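Local coordinates for cytolethal distending toxin protein C (Haemophilus ducreyi, PDB 1SR4) that forms one of three subunits of a cell-cycle-arresting genotoxin, adopting a ricin-like lectin fold that probably helps deliver the DNase I-like subunit to host cells, at residues I49-G53 and K54-K58; I98-N101 and T102-L106; I107-A110 and L111-F114. All blocks are in the same frame, centred on the assembly; numbering follows the deposited sequence.

Interaction 1 (I49-G53 and K54-K58); sequences IDYKG and KEYEK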
loop_
_atom_site.group_PDB
_atom_site.type_symbol
_atom_site.label_atom_id
_atom_site.label_comp_id
_atom_site.label_asym_id
_atom_site.label_seq_id
_atom_site.Cartn_x
_atom_site.Cartn_y
_atom_site.Cartn_z
ATOM N N ILE C 49 -13.754 -7.985 -6.019
ATOM C CA ILE C 49 -14.819 -7.005 -6.192
ATOM C C ILE C 49 -15.586 -6.804 -4.887
ATOM O O ILE C 49 -15.810 -7.752 -4.140
ATOM C CB ILE C 49 -15.791 -7.426 -7.331
ATOM C CG1 ILE C 49 -16.492 -8.731 -6.977
ATOM C CG2 ILE C 49 -15.024 -7.623 -8.642
ATOM C CD1 ILE C 49 -17.785 -8.516 -6.224
ATOM N N ASP C 50 -15.977 -5.569 -4.599
ATOM C CA ASP C 50 -16.696 -5.296 -3.358
ATOM C C ASP C 50 -18.179 -5.579 -3.494
ATOM O O ASP C 50 -18.788 -5.209 -4.490
ATOM C CB ASP C 50 -16.511 -3.836 -2.933
ATOM C CG ASP C 50 -15.073 -3.512 -2.578
ATOM O OD1 ASP C 50 -14.242 -4.443 -2.570
ATOM O OD2 ASP C 50 -14.772 -2.336 -2.304
ATOM N N TYR C 51 -18.757 -6.222 -2.485
ATOM C CA TYR C 51 -20.181 -6.514 -2.503
ATOM C C TYR C 51 -20.942 -5.306 -1.949
ATOM O O TYR C 51 -20.647 -4.823 -0.856
ATOM C CB TYR C 51 -20.490 -7.747 -1.665
ATOM C CG TYR C 51 -21.928 -8.149 -1.791
ATOM C CD1 TYR C 51 -22.459 -8.502 -3.031
ATOM C CD2 TYR C 51 -22.768 -8.133 -0.694
ATOM C CE1 TYR C 51 -23.805 -8.829 -3.170
ATOM C CE2 TYR C 51 -24.119 -8.453 -0.823
ATOM C CZ TYR C 51 -24.629 -8.800 -2.062
ATOM O OH TYR C 51 -25.964 -9.129 -2.187
ATOM N N LYS C 52 -21.930 -4.831 -2.702
ATOM C CA LYS C 52 -22.681 -3.647 -2.311
ATOM C C LYS C 52 -24.035 -3.878 -1.645
ATOM O O LYS C 52 -24.660 -2.923 -1.180
ATOM C CB LYS C 52 -22.878 -2.745 -3.533
ATOM C CG LYS C 52 -21.615 -2.538 -4.371
ATOM C CD LYS C 52 -20.452 -2.003 -3.540
ATOM C CE LYS C 52 -20.707 -0.592 -3.024
ATOM N NZ LYS C 52 -20.741 0.416 -4.114
ATOM N N GLY C 53 -24.484 -5.128 -1.588
ATOM C CA GLY C 53 -25.768 -5.421 -0.968
ATOM C C GLY C 53 -25.734 -5.222 0.534
ATOM O O GLY C 53 -24.674 -5.311 1.151
ATOM N N LYS C 54 -26.897 -4.987 1.135
ATOM C CA LYS C 54 -26.958 -4.741 2.572
ATOM C C LYS C 54 -27.602 -5.841 3.414
ATOM O O LYS C 54 -27.902 -5.626 4.585
ATOM C CB LYS C 54 -27.691 -3.416 2.829
ATOM C CG LYS C 54 -27.028 -2.204 2.178
ATOM C CD LYS C 54 -25.621 -1.989 2.729
ATOM C CE LYS C 54 -24.818 -1.043 1.855
ATOM N NZ LYS C 54 -25.579 0.198 1.548
ATOM N N GLU C 55 -27.784 -7.026 2.850
ATOM C CA GLU C 55 -28.435 -8.085 3.606
ATOM C C GLU C 55 -27.580 -8.827 4.622
ATOM O O GLU C 55 -28.104 -9.643 5.378
ATOM C CB GLU C 55 -29.060 -9.107 2.656
ATOM C CG GLU C 55 -28.056 -9.855 1.811
ATOM C CD GLU C 55 -27.735 -9.136 0.516
ATOM O OE1 GLU C 55 -27.478 -7.919 0.550
ATOM O OE2 GLU C 55 -27.737 -9.797 -0.541
ATOM N N TYR C 56 -26.280 -8.546 4.665
ATOM C CA TYR C 56 -25.391 -9.248 5.591
ATOM C C TYR C 56 -24.747 -8.318 6.617
ATOM O O TYR C 56 -23.655 -8.604 7.123
ATOM C CB TYR C 56 -24.280 -9.974 4.806
ATOM C CG TYR C 56 -24.777 -10.873 3.688
ATOM C CD1 TYR C 56 -25.520 -12.016 3.963
ATOM C CD2 TYR C 56 -24.528 -10.559 2.356
ATOM C CE1 TYR C 56 -26.016 -12.831 2.935
ATOM C CE2 TYR C 56 -25.018 -11.367 1.315
ATOM C CZ TYR C 56 -25.764 -12.496 1.610
ATOM O OH TYR C 56 -26.289 -13.265 0.589
ATOM N N GLU C 57 -25.405 -7.218 6.948
ATOM C CA GLU C 57 -24.795 -6.300 7.897
ATOM C C GLU C 57 -24.733 -6.777 9.344
ATOM O O GLU C 57 -23.832 -6.381 10.077
ATOM C CB GLU C 57 -25.482 -4.934 7.852
ATOM C CG GLU C 57 -25.272 -4.218 6.534
ATOM C CD GLU C 57 -23.793 -4.007 6.212
ATOM O OE1 GLU C 57 -23.144 -3.242 6.949
ATOM O OE2 GLU C 57 -23.284 -4.608 5.228
ATOM N N LYS C 58 -25.650 -7.645 9.756
ATOM C CA LYS C 58 -25.644 -8.073 11.148
ATOM C C LYS C 58 -24.369 -8.775 11.609
ATOM O O LYS C 58 -23.920 -8.554 12.727
ATOM C CB LYS C 58 -26.872 -8.942 11.453
ATOM C CG LYS C 58 -26.746 -10.424 11.135
ATOM C CD LYS C 58 -27.734 -11.227 11.993
ATOM C CE LYS C 58 -27.565 -12.738 11.825
ATOM N NZ LYS C 58 -27.895 -13.207 10.447
HETATM O O HOH W 1 -24.467 -6.578 3.636
#

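Interaction 2 (I98-N101 and T102-L106); sequences IPTN and TGAFL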
loop_
_atom_site.group_PDB
_atom_site.type_symbol
_atom_site.label_atom_id
_atom_site.label_comp_id
_atom_site.label_asym_id
_atom_site.label_seq_id
_atom_site.Cartn_x
_atom_site.Cartn_y
_atom_site.Cartn_z
ATOM N N ILE C 98 -11.339 -9.214 7.073
ATOM C CA ILE C 98 -11.075 -8.694 8.418
ATOM C C ILE C 98 -9.578 -8.330 8.467
ATOM O O ILE C 98 -8.729 -9.211 8.386
ATOM C CB ILE C 98 -11.329 -9.797 9.502
ATOM C CG1 ILE C 98 -12.794 -10.265 9.476
ATOM C CG2 ILE C 98 -10.900 -9.293 10.887
ATOM C CD1 ILE C 98 -13.847 -9.148 9.620
ATOM N N PRO C 99 -9.245 -7.039 8.597
ATOM C CA PRO C 99 -7.834 -6.640 8.653
ATOM C C PRO C 99 -7.198 -7.024 9.992
ATOM O O PRO C 99 -7.897 -7.231 10.987
ATOM C CB PRO C 99 -7.886 -5.117 8.451
ATOM C CG PRO C 99 -9.176 -4.734 9.122
ATOM C CD PRO C 99 -10.144 -5.872 8.720
ATOM N N THR C 100 -5.869 -7.110 10.004
ATOM C CA THR C 100 -5.114 -7.473 11.208
ATOM C C THR C 100 -3.912 -6.545 11.376
ATOM O O THR C 100 -3.617 -5.733 10.486
ATOM C CB THR C 100 -4.550 -8.903 11.119
ATOM O OG1 THR C 100 -3.503 -8.939 10.145
ATOM C CG2 THR C 100 -5.629 -9.890 10.739
ATOM N N ASN C 101 -3.207 -6.679 12.499
ATOM C CA ASN C 101 -2.032 -5.847 12.740
ATOM C C ASN C 101 -0.820 -6.285 11.926
ATOM O O ASN C 101 0.249 -5.663 12.033
ATOM C CB ASN C 101 -1.664 -5.812 14.242
ATOM C CG ASN C 101 -1.325 -7.193 14.829
ATOM O OD1 ASN C 101 -1.601 -8.242 14.236
ATOM N ND2 ASN C 101 -0.724 -7.186 16.026
ATOM N N THR C 102 -0.951 -7.344 11.127
ATOM C CA THR C 102 0.197 -7.773 10.320
ATOM C C THR C 102 0.034 -7.564 8.818
ATOM O O THR C 102 1.017 -7.670 8.073
ATOM C CB THR C 102 0.542 -9.266 10.494
ATOM O OG1 THR C 102 -0.449 -10.064 9.840
ATOM C CG2 THR C 102 0.623 -9.645 11.976
ATOM N N GLY C 103 -1.185 -7.277 8.365
ATOM C CA GLY C 103 -1.397 -7.119 6.932
ATOM C C GLY C 103 -2.029 -8.384 6.361
ATOM O O GLY C 103 -2.438 -8.425 5.203
ATOM N N ALA C 104 -2.053 -9.444 7.164
ATOM C CA ALA C 104 -2.711 -10.672 6.756
ATOM C C ALA C 104 -4.193 -10.381 6.999
ATOM O O ALA C 104 -4.530 -9.431 7.720
ATOM C CB ALA C 104 -2.276 -11.820 7.639
ATOM N N PHE C 105 -5.062 -11.205 6.422
ATOM C CA PHE C 105 -6.496 -11.053 6.607
ATOM C C PHE C 105 -7.109 -12.341 7.098
ATOM O O PHE C 105 -6.603 -13.441 6.812
ATOM C CB PHE C 105 -7.196 -10.696 5.284
ATOM C CG PHE C 105 -6.860 -9.331 4.788
ATOM C CD1 PHE C 105 -7.589 -8.225 5.227
ATOM C CD2 PHE C 105 -5.754 -9.135 3.969
ATOM C CE1 PHE C 105 -7.212 -6.926 4.860
ATOM C CE2 PHE C 105 -5.372 -7.834 3.598
ATOM C CZ PHE C 105 -6.105 -6.738 4.049
ATOM N N LEU C 106 -8.185 -12.181 7.860
ATOM C CA LEU C 106 -8.988 -13.309 8.293
ATOM C C LEU C 106 -10.106 -13.175 7.260
ATOM O O LEU C 106 -10.378 -12.069 6.784
ATOM C CB LEU C 106 -9.572 -13.096 9.693
ATOM C CG LEU C 106 -8.888 -13.811 10.853
ATOM C CD1 LEU C 106 -7.531 -13.187 11.066
ATOM C CD2 LEU C 106 -9.741 -13.704 12.133
HETATM O O HOH W 2 -4.645 -6.554 7.364
#

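Interaction 3 (I107-A110 and L111-F114); sequences IKDA and LLGF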
loop_
_atom_site.group_PDB
_atom_site.type_symbol
_atom_site.label_atom_id
_atom_site.label_comp_id
_atom_site.label_asym_id
_atom_site.label_seq_id
_atom_site.Cartn_x
_atom_site.Cartn_y
_atom_site.Cartn_z
ATOM N N ILE C 107 -10.745 -14.271 6.882
ATOM C CA ILE C 107 -11.834 -14.167 5.921
ATOM C C ILE C 107 -13.043 -14.933 6.428
ATOM O O ILE C 107 -12.945 -16.131 6.714
ATOM C CB ILE C 107 -11.460 -14.739 4.535
ATOM C CG1 ILE C 107 -10.229 -14.014 3.978
ATOM C CG2 ILE C 107 -12.651 -14.566 3.574
ATOM C CD1 ILE C 107 -9.749 -14.549 2.623
ATOM N N LYS C 108 -14.175 -14.247 6.560
ATOM C CA LYS C 108 -15.387 -14.917 7.009
ATOM C C LYS C 108 -16.398 -14.947 5.878
ATOM O O LYS C 108 -16.272 -14.188 4.907
ATOM C CB LYS C 108 -15.998 -14.180 8.215
ATOM C CG LYS C 108 -15.050 -14.071 9.396
ATOM C CD LYS C 108 -15.790 -13.998 10.718
ATOM C CE LYS C 108 -16.099 -12.579 11.124
ATOM N NZ LYS C 108 -16.742 -12.552 12.479
ATOM N N ASP C 109 -17.381 -15.845 5.977
ATOM C CA ASP C 109 -18.442 -15.875 4.981
ATOM C C ASP C 109 -19.453 -14.853 5.522
ATOM O O ASP C 109 -19.578 -14.665 6.743
ATOM C CB ASP C 109 -19.062 -17.280 4.844
ATOM C CG ASP C 109 -19.807 -17.727 6.091
ATOM O OD1 ASP C 109 -19.183 -17.805 7.176
ATOM O OD2 ASP C 109 -21.024 -18.004 5.979
ATOM N N ALA C 110 -20.140 -14.160 4.623
ATOM C CA ALA C 110 -21.092 -13.143 5.029
ATOM C C ALA C 110 -22.343 -13.705 5.672
ATOM O O ALA C 110 -22.896 -13.097 6.581
ATOM C CB ALA C 110 -21.476 -12.272 3.828
ATOM N N LEU C 111 -22.788 -14.861 5.203
ATOM C CA LEU C 111 -24.013 -15.458 5.721
ATOM C C LEU C 111 -23.954 -15.981 7.157
ATOM O O LEU C 111 -24.810 -15.638 7.973
ATOM C CB LEU C 111 -24.479 -16.600 4.815
ATOM C CG LEU C 111 -25.792 -17.256 5.273
ATOM C CD1 LEU C 111 -26.959 -16.311 4.977
ATOM C CD2 LEU C 111 -26.006 -18.561 4.557
ATOM N N LEU C 112 -22.940 -16.789 7.467
ATOM C CA LEU C 112 -22.828 -17.408 8.787
ATOM C C LEU C 112 -21.853 -16.773 9.759
ATOM O O LEU C 112 -21.927 -17.027 10.971
ATOM C CB LEU C 112 -22.444 -18.883 8.623
ATOM C CG LEU C 112 -23.375 -19.751 7.770
ATOM C CD1 LEU C 112 -22.704 -21.094 7.481
ATOM C CD2 LEU C 112 -24.693 -19.955 8.490
ATOM N N GLY C 113 -20.929 -15.967 9.240
ATOM C CA GLY C 113 -19.950 -15.357 10.114
ATOM C C GLY C 113 -18.898 -16.366 10.551
ATOM O O GLY C 113 -18.259 -16.184 11.584
ATOM N N PHE C 114 -18.730 -17.442 9.780
ATOM C CA PHE C 114 -17.721 -18.465 10.075
ATOM C C PHE C 114 -16.406 -18.001 9.428
ATOM O O PHE C 114 -16.425 -17.140 8.549
ATOM C CB PHE C 114 -18.097 -19.816 9.459
ATOM C CG PHE C 114 -19.173 -20.574 10.200
ATOM C CD1 PHE C 114 -19.901 -19.990 11.224
ATOM C CD2 PHE C 114 -19.474 -21.883 9.834
ATOM C CE1 PHE C 114 -20.919 -20.691 11.867
ATOM C CE2 PHE C 114 -20.491 -22.593 10.470
ATOM C CZ PHE C 114 -21.213 -21.992 11.489
#

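Interaction 1 (I49-G53 and K54-K58)
Tyr51 and Glu55 meet through the phenol and the carboxylate. Tyr51 OH donates to Glu55 OE2 over 2.5 Å, a very short bond. It arrives on the syn side of the oxygen, 33° out of the carboxylate plane. The carboxylate sits at the hydroxyl edge of the ring, and the two planes are 65° apart. Glu55 reaches this place because its CG lies between the backbone N and the carbonyl carbon (chi1 65°) and the chain then bends at chi2. The same CG lies over the centre of the Tyr56 ring, 3.4 Å above its plane. Tyr51 CE2 touches Tyr56 CE2 at 3.7 Å. These three side chains make the tight part. Gly53 N closes over one face of the Tyr51 ring. Tyr56 is the buried member, and its OH bonds to Thr90 and Asp91.

The residues form the loop that leaves strand 46-50 of the beta-trefoil and leads back to strand 64-69. A type I beta turn runs from Lys54 to Glu57.

The other side of the loop is looser and wetter. A water donates to Gly53 O at 2.8 Å and to Glu57 OE2, and accepts from Tyr56 N at 2.9 Å. It links Gly53 O to the backbone N of Tyr56 and the carboxylate of Glu57 across the turn. Glu57 OE1 forms a salt bridge with Arg60. The exposed Lys54 chain runs along the backbone, with its CE 3.6 Å from Lys52 O. Lys52 points away, and its NZ bonds to Ser16 O of the cytolethal distending toxin protein B chain.

Interaction 2 (I98-N101 and T102-L106)
Thr100 OG1 turns inward across the hairpin loop and is held by several backbone groups. Its chi1 of 70° sets OG1 between the backbone N and the carbonyl carbon. From there it donates to Ala104 O at 2.7 Å, coming from above the carbonyl plane. It accepts from Thr102 N at 3.2 Å and, weakly, from Gly103 N. The methyl turns toward the strand: Thr100 CG2 meets Leu106 CD1 at 3.8 Å, and the two side chains cross at about a right angle. Ile98 and Leu106 stand side by side on one sheet face, CB to CB 3.7 Å. Phe105 swings to the other face, where its CE1 nears Pro99 CB. A water bridges Thr100 N and Ala104 O and rests over the Phe105 ring, toward its rim. Thr102 OG1 accepts from Ala104 N, an ST turn.

Ile98 and Leu106 form an antiparallel hydrogen-bonded pair, with Ile98 N to Leu106 O at 3.0 Å and Leu106 N to Ile98 O at 3.1 Å. At the tip, Asn101 bonds to Pro54, Ser58 and Thr203 of the subunit A chain. This beta hairpin joins strand 95-99 to strand 105-109 in the main antiparallel sheet, and Phe105 also bonds through its backbone to Trp144 at the start of strand 144-147.

Interaction 3 (I107-A110 and L111-F114)
Asp109 grips the backbone of Leu112 and Phe114 with its two carboxylate oxygens. Its CG stands between the backbone N and the carbonyl carbon (chi1 66°), which turns the carboxylate into the loop. Asp109 OD1 accepts from Phe114 N at 2.7 Å, and the donor lies nearly along the C-O axis. Asp109 OD2 accepts from Leu112 N at 2.7 Å, but this donor comes from above the carboxylate plane, 45° out of it. Using both oxygens fixes the rotation of the group. The packing beside it is close: Leu112 CB lies 3.1 Å from Asp109 OD2, and Phe114 CB lies 3.2 Å from Asp109 OD1.

The turn is also closed by the main chain. Gly113 N donates to Asp109 O at 3.1 Å, four residues back along the chain. Gly113 has positive phi, which favours glycine. The turn ends strand 105-109 of the beta-trefoil and sends the chain back toward strand 115-117. Cys115, directly after Phe114, forms a disulfide with Cys129.

The larger side chains leave the turn in different directions. Lys108 begins with CG beside its backbone N, and the chain bends at chi3 (-90°). This brings Lys108 CD to 3.4 Å from Gly113 O, while NZ goes on to a salt bridge with Asp61. Leu112 CB sits over one face of the Phe114 ring, 3.8 Å above the plane and offset toward the rim. The Phe114 ring packs on Leu126 and Pro128. The Leu111 side chain heads outward from the loop, while Ala110 packs against Val94.

Interaction 1 is a surface contact, while interactions 2 and 3 are buried. All three reach the same antiparallel sheet. Interactions 2 and 3 share strand 105-109, one at each end, with centres about 16 Å apart. Interactions 1 and 3 touch directly: Tyr56 CG packs on Ala110 CB at 3.6 Å. Interactions 1 and 2 do not touch. In each, a side-chain oxygen carries the key bond, but its partners differ. Interaction 1 pairs a phenol with a carboxylate and adds water. In interaction 2 a hydroxyl organises a hairpin tip that meets subunit A, with protein B packing nearby. In interaction 3 a carboxylate holds backbone N-H groups, where no other chain touches its segments.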